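Local coordinates for hypothetical protein PH1789 (Pyrococcus horikoshii, PDB 1WR2), which is of unknown function but belongs to the ATP-grasp clan and folds as a single chain with two antiparallel sheets flanked by helices, at residues 6-11 with 18-23; 26-31 with 230-235. All coordinates share one frame; numbering follows the deposited sequence.

Overall arrangement
The two contacts lie side by side in this ATP-grasp protein, with centres about 6 Å apart. Both segments of contact 1 precede those of contact 2 in the sequence. Contact 1 joins helix 3-14 to the region of strand 19-20 and the start of helix 22-30. Contact 2 sets a later part of helix 22-30 against strand 225-234, near the C-terminus. Strands 19-20 and 225-234 are antiparallel neighbours in the six-stranded sheet. Backbone hydrogen bonds of Thr18 with Leu234 and of Met20 with Ile232 tie them, and Ile9 packs on Leu234. The two ends of the sequence thus meet in one buried layer on this sheet.

Contact 1. Residues 6-11 with 18-23; sequences VRVIEE and TAMVEY
In this ATP-grasp domain, helix 3-14 packs against the short edge strand 19-20 of the six-stranded antiparallel sheet through Val8, Ile9 and Met20. The contact is small, burying 104 Å² in all, and it is apolar. Met20 reaches out from the strand: CG lies anti to the carbonyl carbon (chi1 -56°) and chi2 is nearly straight. The chain then bends at SD (chi3 79°), which turns the terminal methyl CE onto the helix. CE meets the branch methyl CG1 of Val8 at 3.9 Å, and the two side chains cross at about a right angle. Met20 CE is 4.5 Å from Ile9 CG1, a looser contact than that with Val8. The same methyl comes within 4.4 Å of Ile9 CA, on the helix backbone. Met20 also touches Val28 of helix 22-30 and both Ile232 and Leu234 of the adjoining strand, so it touches both helices and that strand. Directly after the edge strand, Val21 is the N-cap of helix 22-30. Val21 N is hydrogen-bonded to Glu24 OE1, three residues on. On the exposed side of helix 3-14, Arg7 and Glu11 form a salt bridge one turn apart. Its hydrogen bond, Arg7 NH2 to Glu11 OE2, is weak at 3.3 Å, with an N-H...O angle of 154°.

Contact 2. Residues 26-31 with 230-235; sequences KQVLKA and SRIILK
Val28 and Leu29 of helix 22-30 rest on Ile232 and Ser230 of strand 225-234, a helix-on-sheet packing in the ATP-grasp fold. The helix runs nearly at right angles to the strand: the axes of helix 26-30 and strand 230-234 are inclined at 97° and come no closer than 9.0 Å. Ile232 points at the helix. Its CG1 lies anti to the carbonyl carbon (chi1 -64°), and a straight chi2 extends CD1 away from the strand backbone, to the valine. This methyl reaches Val28 CB at 3.8 Å. It is nearly as close to both branches of the valine, 4.0 Å from Val28 CG1 and 4.1 Å from Val28 CG2, and so sits at the fork. Leu29 uses a single branch. Its CG is also anti to the carbonyl carbon (chi1 -58°), and its CD1 lies 3.5 Å from Ser230 CB and 3.3 Å from Ser230 OG, a close fit of a methyl on a hydroxyl oxygen. That oxygen is set anti to the serine backbone N and is hydrogen-bonded to Asp212 O in the next strand, so the buried hydroxyl has a polar partner. Beyond chi1 the Lys26 chain is extended, and its CE comes 4.5 Å from Ser230 N, a loose contact. Its ammonium NZ forms salt bridges with Glu22 and Glu39 and a hydrogen bond with Val228 O. Around these residues, Met20 of edge strand 19-20 touches both Val28 and Ile232, while Met211 and Leu213 of strand 208-218 pack on Leu29 from the inner part of the sheet.

Contact 1. Residues 6-11 with 18-23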
ATOM      1  N   VAL A   6      -7.135  -9.379  12.273  1.00 49.15           N
ATOM      2  CA  VAL A   6      -6.612 -10.635  12.800  1.00 50.53           C
ATOM      3  C   VAL A   6      -7.118 -11.807  11.965  1.00 50.35           C
ATOM      4  O   VAL A   6      -6.448 -12.831  11.835  1.00 50.02           O
ATOM      5  CB  VAL A   6      -7.046 -10.850  14.276  1.00 51.14           C
ATOM      6  CG1 VAL A   6      -6.563 -12.207  14.772  1.00 50.97           C
ATOM      7  CG2 VAL A   6      -6.482  -9.742  15.152  1.00 51.25           C
ATOM      8  N   ARG A   7      -8.304 -11.640  11.394  1.00 52.13           N
ATOM      9  CA  ARG A   7      -8.921 -12.678  10.578  1.00 54.28           C
ATOM     10  C   ARG A   7      -8.137 -12.863   9.281  1.00 54.21           C
ATOM     11  O   ARG A   7      -7.710 -13.970   8.950  1.00 55.13           O
ATOM     12  CB  ARG A   7     -10.364 -12.291  10.254  1.00 57.31           C
ATOM     13  CG  ARG A   7     -11.273 -13.468   9.921  1.00 61.77           C
ATOM     14  CD  ARG A   7     -12.267 -13.086   8.841  1.00 65.21           C
ATOM     15  NE  ARG A   7     -11.626 -13.086   7.529  1.00 69.67           N
ATOM     16  CZ  ARG A   7     -12.122 -12.491   6.449  1.00 70.93           C
ATOM     17  NH1 ARG A   7     -13.272 -11.835   6.521  1.00 71.99           N
ATOM     18  NH2 ARG A   7     -11.471 -12.561   5.295  1.00 72.53           N
ATOM     19  N   VAL A   8      -7.947 -11.767   8.552  1.00 52.98           N
ATOM     20  CA  VAL A   8      -7.212 -11.812   7.297  1.00 50.87           C
ATOM     21  C   VAL A   8      -5.793 -12.307   7.557  1.00 49.75           C
ATOM     22  O   VAL A   8      -5.262 -13.116   6.796  1.00 50.22           O
ATOM     23  CB  VAL A   8      -7.168 -10.417   6.632  1.00 50.84           C
ATOM     24  CG1 VAL A   8      -6.540 -10.515   5.252  1.00 50.23           C
ATOM     25  CG2 VAL A   8      -8.576  -9.848   6.532  1.00 50.41           C
ATOM     26  N   ILE A   9      -5.182 -11.828   8.637  1.00 48.33           N
ATOM     27  CA  ILE A   9      -3.827 -12.244   8.987  1.00 48.37           C
ATOM     28  C   ILE A   9      -3.765 -13.747   9.268  1.00 50.44           C
ATOM     29  O   ILE A   9      -2.953 -14.466   8.678  1.00 48.95           O
ATOM     30  CB  ILE A   9      -3.308 -11.471  10.220  1.00 46.12           C
ATOM     31  CG1 ILE A   9      -3.046 -10.010   9.842  1.00 44.84           C
ATOM     32  CG2 ILE A   9      -2.040 -12.115  10.743  1.00 45.80           C
ATOM     33  CD1 ILE A   9      -2.617  -9.134  11.001  1.00 44.30           C
ATOM     34  N   GLU A  10      -4.620 -14.222  10.169  1.00 53.69           N
ATOM     35  CA  GLU A  10      -4.651 -15.643  10.509  1.00 57.23           C
ATOM     36  C   GLU A  10      -4.805 -16.497   9.253  1.00 58.00           C
ATOM     37  O   GLU A  10      -4.072 -17.469   9.049  1.00 58.19           O
ATOM     38  CB  GLU A  10      -5.812 -15.942  11.466  1.00 59.52           C
ATOM     39  CG  GLU A  10      -5.575 -15.546  12.919  1.00 64.16           C
ATOM     40  CD  GLU A  10      -4.336 -16.202  13.516  1.00 67.31           C
ATOM     41  OE1 GLU A  10      -4.036 -17.363  13.157  1.00 69.78           O
ATOM     42  OE2 GLU A  10      -3.667 -15.563  14.357  1.00 69.09           O
ATOM     43  N   GLU A  11      -5.767 -16.120   8.417  1.00 58.16           N
ATOM     44  CA  GLU A  11      -6.049 -16.832   7.175  1.00 59.88           C
ATOM     45  C   GLU A  11      -4.787 -17.039   6.341  1.00 58.61           C
ATOM     46  O   GLU A  11      -4.539 -18.133   5.829  1.00 58.76           O
ATOM     47  CB  GLU A  11      -7.096 -16.057   6.371  1.00 62.64           C
ATOM     48  CG  GLU A  11      -7.602 -16.768   5.123  1.00 67.89           C
ATOM     49  CD  GLU A  11      -8.812 -16.077   4.505  1.00 70.23           C
ATOM     50  OE1 GLU A  11      -9.303 -16.555   3.458  1.00 72.14           O
ATOM     51  OE2 GLU A  11      -9.274 -15.058   5.068  1.00 71.47           O
ATOM     52  N   THR A  18       4.012 -15.861   4.832  1.00 48.59           N
ATOM     53  CA  THR A  18       4.384 -14.749   5.693  1.00 48.37           C
ATOM     54  C   THR A  18       4.133 -13.429   4.964  1.00 46.64           C
ATOM     55  O   THR A  18       3.798 -12.419   5.588  1.00 45.12           O
ATOM     56  CB  THR A  18       5.862 -14.824   6.112  1.00 49.22           C
ATOM     57  OG1 THR A  18       6.696 -14.615   4.967  1.00 52.24           O
ATOM     58  CG2 THR A  18       6.171 -16.186   6.718  1.00 51.99           C
ATOM     59  N   ALA A  19       4.279 -13.439   3.641  1.00 42.77           N
ATOM     60  CA  ALA A  19       4.067 -12.228   2.856  1.00 42.11           C
ATOM     61  C   ALA A  19       2.625 -12.093   2.371  1.00 41.11           C
ATOM     62  O   ALA A  19       2.083 -12.989   1.730  1.00 42.08           O
ATOM     63  CB  ALA A  19       5.020 -12.201   1.667  1.00 41.27           C
ATOM     64  N   MET A  20       2.006 -10.961   2.681  1.00 39.35           N
ATOM     65  CA  MET A  20       0.636 -10.712   2.257  1.00 38.52           C
ATOM     66  C   MET A  20       0.628 -10.013   0.900  1.00 38.66           C
ATOM     67  O   MET A  20       1.460  -9.141   0.641  1.00 38.49           O
ATOM     68  CB  MET A  20      -0.080  -9.821   3.275  1.00 36.48           C
ATOM     69  CG  MET A  20      -0.084 -10.358   4.687  1.00 38.92           C
ATOM     70  SD  MET A  20      -1.094  -9.345   5.794  1.00 42.26           S
ATOM     71  CE  MET A  20      -2.736  -9.911   5.364  1.00 40.92           C
ATOM     72  N   VAL A  21      -0.312 -10.385   0.034  1.00 37.60           N
ATOM     73  CA  VAL A  21      -0.416  -9.746  -1.277  1.00 34.59           C
ATOM     74  C   VAL A  21      -1.146  -8.420  -1.089  1.00 33.02           C
ATOM     75  O   VAL A  21      -1.781  -8.199  -0.066  1.00 32.76           O
ATOM     76  CB  VAL A  21      -1.163 -10.644  -2.304  1.00 36.42           C
ATOM     77  CG1 VAL A  21      -0.350 -11.917  -2.557  1.00 34.17           C
ATOM     78  CG2 VAL A  21      -2.540 -10.990  -1.794  1.00 34.24           C
ATOM     79  N   GLU A  22      -1.049  -7.537  -2.071  1.00 33.31           N
ATOM     80  CA  GLU A  22      -1.650  -6.214  -1.968  1.00 34.51           C
ATOM     81  C   GLU A  22      -3.082  -6.153  -1.444  1.00 34.06           C
ATOM     82  O   GLU A  22      -3.370  -5.359  -0.554  1.00 32.54           O
ATOM     83  CB  GLU A  22      -1.579  -5.494  -3.318  1.00 36.63           C
ATOM     84  CG  GLU A  22      -2.001  -4.034  -3.265  1.00 35.35           C
ATOM     85  CD  GLU A  22      -1.840  -3.331  -4.604  1.00 35.43           C
ATOM     86  OE1 GLU A  22      -1.170  -3.890  -5.504  1.00 33.06           O
ATOM     87  OE2 GLU A  22      -2.376  -2.216  -4.750  1.00 34.07           O
ATOM     88  N   TYR A  23      -3.978  -6.988  -1.965  1.00 34.66           N
ATOM     89  CA  TYR A  23      -5.358  -6.913  -1.507  1.00 37.32           C
ATOM     90  C   TYR A  23      -5.521  -7.359  -0.069  1.00 37.42           C
ATOM     91  O   TYR A  23      -6.376  -6.834   0.638  1.00 37.82           O
ATOM     92  CB  TYR A  23      -6.306  -7.688  -2.446  1.00 41.83           C
ATOM     93  CG  TYR A  23      -6.348  -9.186  -2.258  1.00 44.32           C
ATOM     94  CD1 TYR A  23      -7.060  -9.763  -1.205  1.00 46.48           C
ATOM     95  CD2 TYR A  23      -5.676 -10.032  -3.136  1.00 45.64           C
ATOM     96  CE1 TYR A  23      -7.095 -11.155  -1.034  1.00 47.75           C
ATOM     97  CE2 TYR A  23      -5.703 -11.416  -2.975  1.00 46.79           C
ATOM     98  CZ  TYR A  23      -6.411 -11.969  -1.924  1.00 46.94           C
ATOM     99  OH  TYR A  23      -6.416 -13.330  -1.762  1.00 47.99           O
TER

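Contact 2. Residues 26-31 with 230-235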
ATOM      1  N   LYS A  26      -4.177  -4.476   2.203  1.00 32.22           N
ATOM      2  CA  LYS A  26      -5.157  -3.396   2.238  1.00 34.23           C
ATOM      3  C   LYS A  26      -6.388  -3.691   3.087  1.00 37.00           C
ATOM      4  O   LYS A  26      -7.000  -2.773   3.635  1.00 38.29           O
ATOM      5  CB  LYS A  26      -5.550  -3.004   0.820  1.00 33.60           C
ATOM      6  CG  LYS A  26      -4.441  -2.239   0.118  1.00 31.96           C
ATOM      7  CD  LYS A  26      -4.788  -1.974  -1.326  1.00 32.98           C
ATOM      8  CE  LYS A  26      -3.750  -1.092  -1.995  1.00 32.76           C
ATOM      9  NZ  LYS A  26      -4.100  -0.910  -3.439  1.00 34.06           N
ATOM     10  N   GLN A  27      -6.752  -4.961   3.199  1.00 37.15           N
ATOM     11  CA  GLN A  27      -7.875  -5.344   4.041  1.00 38.49           C
ATOM     12  C   GLN A  27      -7.479  -5.013   5.480  1.00 39.04           C
ATOM     13  O   GLN A  27      -8.291  -4.532   6.264  1.00 37.43           O
ATOM     14  CB  GLN A  27      -8.160  -6.840   3.910  1.00 39.97           C
ATOM     15  CG  GLN A  27      -8.942  -7.222   2.658  1.00 43.48           C
ATOM     16  CD  GLN A  27      -9.056  -8.726   2.487  1.00 46.92           C
ATOM     17  OE1 GLN A  27      -8.134  -9.380   1.992  1.00 49.94           O
ATOM     18  NE2 GLN A  27     -10.179  -9.287   2.916  1.00 48.92           N
ATOM     19  N   VAL A  28      -6.221  -5.277   5.827  1.00 38.49           N
ATOM     20  CA  VAL A  28      -5.747  -4.973   7.173  1.00 38.53           C
ATOM     21  C   VAL A  28      -5.796  -3.459   7.380  1.00 37.85           C
ATOM     22  O   VAL A  28      -6.249  -2.971   8.419  1.00 38.73           O
ATOM     23  CB  VAL A  28      -4.301  -5.462   7.379  1.00 39.26           C
ATOM     24  CG1 VAL A  28      -3.787  -5.011   8.740  1.00 40.44           C
ATOM     25  CG2 VAL A  28      -4.247  -6.977   7.270  1.00 39.66           C
ATOM     26  N   LEU A  29      -5.345  -2.719   6.374  1.00 34.93           N
ATOM     27  CA  LEU A  29      -5.331  -1.270   6.446  1.00 35.91           C
ATOM     28  C   LEU A  29      -6.735  -0.693   6.603  1.00 37.69           C
ATOM     29  O   LEU A  29      -6.964   0.154   7.467  1.00 39.12           O
ATOM     30  CB  LEU A  29      -4.642  -0.686   5.209  1.00 33.60           C
ATOM     31  CG  LEU A  29      -3.194  -1.155   4.974  1.00 32.07           C
ATOM     32  CD1 LEU A  29      -2.600  -0.404   3.787  1.00 30.28           C
ATOM     33  CD2 LEU A  29      -2.350  -0.903   6.207  1.00 28.62           C
ATOM     34  N   LYS A  30      -7.676  -1.152   5.782  1.00 38.02           N
ATOM     35  CA  LYS A  30      -9.047  -0.662   5.867  1.00 39.90           C
ATOM     36  C   LYS A  30      -9.677  -0.938   7.233  1.00 39.88           C
ATOM     37  O   LYS A  30     -10.446  -0.122   7.744  1.00 38.63           O
ATOM     38  CB  LYS A  30      -9.915  -1.290   4.767  1.00 42.07           C
ATOM     39  CG  LYS A  30      -9.623  -0.754   3.372  1.00 47.55           C
ATOM     40  CD  LYS A  30     -10.609  -1.278   2.330  1.00 52.44           C
ATOM     41  CE  LYS A  30     -10.480  -2.775   2.132  1.00 54.10           C
ATOM     42  NZ  LYS A  30     -11.384  -3.244   1.048  1.00 56.88           N
ATOM     43  N   ALA A  31      -9.347  -2.085   7.819  1.00 40.55           N
ATOM     44  CA  ALA A  31      -9.885  -2.471   9.116  1.00 41.77           C
ATOM     45  C   ALA A  31      -9.540  -1.437  10.182  1.00 44.36           C
ATOM     46  O   ALA A  31     -10.153  -1.408  11.253  1.00 43.22           O
ATOM     47  CB  ALA A  31      -9.344  -3.839   9.519  1.00 42.99           C
ATOM     48  N   SER A 230       0.560  -1.300  -0.861  1.00 34.37           N
ATOM     49  CA  SER A 230       0.998  -1.610   0.494  1.00 35.37           C
ATOM     50  C   SER A 230       1.517  -3.037   0.582  1.00 36.13           C
ATOM     51  O   SER A 230       1.078  -3.919  -0.160  1.00 33.94           O
ATOM     52  CB  SER A 230      -0.161  -1.445   1.483  1.00 33.50           C
ATOM     53  OG  SER A 230       0.207  -1.850   2.795  1.00 31.16           O
ATOM     54  N   ARG A 231       2.460  -3.256   1.488  1.00 35.40           N
ATOM     55  CA  ARG A 231       2.999  -4.588   1.685  1.00 36.65           C
ATOM     56  C   ARG A 231       3.084  -4.854   3.179  1.00 34.97           C
ATOM     57  O   ARG A 231       3.421  -3.964   3.966  1.00 31.11           O
ATOM     58  CB  ARG A 231       4.384  -4.731   1.046  1.00 40.95           C
ATOM     59  CG  ARG A 231       5.481  -3.965   1.737  1.00 48.63           C
ATOM     60  CD  ARG A 231       6.840  -4.446   1.253  1.00 53.90           C
ATOM     61  NE  ARG A 231       7.714  -4.781   2.374  1.00 57.53           N
ATOM     62  CZ  ARG A 231       8.511  -5.846   2.405  1.00 58.90           C
ATOM     63  NH1 ARG A 231       8.544  -6.685   1.376  1.00 57.02           N
ATOM     64  NH2 ARG A 231       9.283  -6.067   3.463  1.00 58.48           N
ATOM     65  N   ILE A 232       2.733  -6.073   3.566  1.00 33.08           N
ATOM     66  CA  ILE A 232       2.784  -6.475   4.962  1.00 34.14           C
ATOM     67  C   ILE A 232       3.464  -7.837   5.034  1.00 32.80           C
ATOM     68  O   ILE A 232       3.084  -8.767   4.317  1.00 28.41           O
ATOM     69  CB  ILE A 232       1.366  -6.581   5.578  1.00 33.90           C
ATOM     70  CG1 ILE A 232       0.686  -5.207   5.582  1.00 34.65           C
ATOM     71  CG2 ILE A 232       1.447  -7.118   6.998  1.00 33.19           C
ATOM     72  CD1 ILE A 232      -0.729  -5.219   6.151  1.00 33.77           C
ATOM     73  N   ILE A 233       4.489  -7.933   5.881  1.00 33.15           N
ATOM     74  CA  ILE A 233       5.215  -9.183   6.088  1.00 32.70           C
ATOM     75  C   ILE A 233       4.883  -9.642   7.506  1.00 34.86           C
ATOM     76  O   ILE A 233       5.126  -8.922   8.477  1.00 31.47           O
ATOM     77  CB  ILE A 233       6.742  -8.996   5.977  1.00 32.44           C
ATOM     78  CG1 ILE A 233       7.108  -8.466   4.585  1.00 34.42           C
ATOM     79  CG2 ILE A 233       7.446 -10.324   6.261  1.00 33.74           C
ATOM     80  CD1 ILE A 233       6.564  -9.300   3.435  1.00 37.00           C
ATOM     81  N   LEU A 234       4.324 -10.841   7.615  1.00 37.41           N
ATOM     82  CA  LEU A 234       3.932 -11.387   8.904  1.00 40.62           C
ATOM     83  C   LEU A 234       5.009 -12.246   9.556  1.00 43.51           C
ATOM     84  O   LEU A 234       5.918 -12.750   8.893  1.00 42.67           O
ATOM     85  CB  LEU A 234       2.651 -12.209   8.741  1.00 39.11           C
ATOM     86  CG  LEU A 234       1.433 -11.466   8.185  1.00 38.24           C
ATOM     87  CD1 LEU A 234       0.331 -12.472   7.866  1.00 38.42           C
ATOM     88  CD2 LEU A 234       0.948 -10.428   9.194  1.00 38.33           C
ATOM     89  N   LYS A 235       4.893 -12.387  10.872  1.00 47.48           N
ATOM     90  CA  LYS A 235       5.813 -13.196  11.655  1.00 51.03           C
ATOM     91  C   LYS A 235       5.201 -14.582  11.773  1.00 53.84           C
ATOM     92  O   LYS A 235       3.996 -14.724  11.996  1.00 53.85           O
ATOM     93  CB  LYS A 235       6.014 -12.582  13.047  1.00 51.52           C
ATOM     94  CG  LYS A 235       6.855 -11.312  13.027  1.00 51.81           C
ATOM     95  CD  LYS A 235       6.377 -10.268  14.027  1.00 50.99           C
ATOM     96  CE  LYS A 235       6.780 -10.592  15.442  1.00 49.46           C
ATOM     97  NZ  LYS A 235       6.555  -9.405  16.304  1.00 46.68           N
TER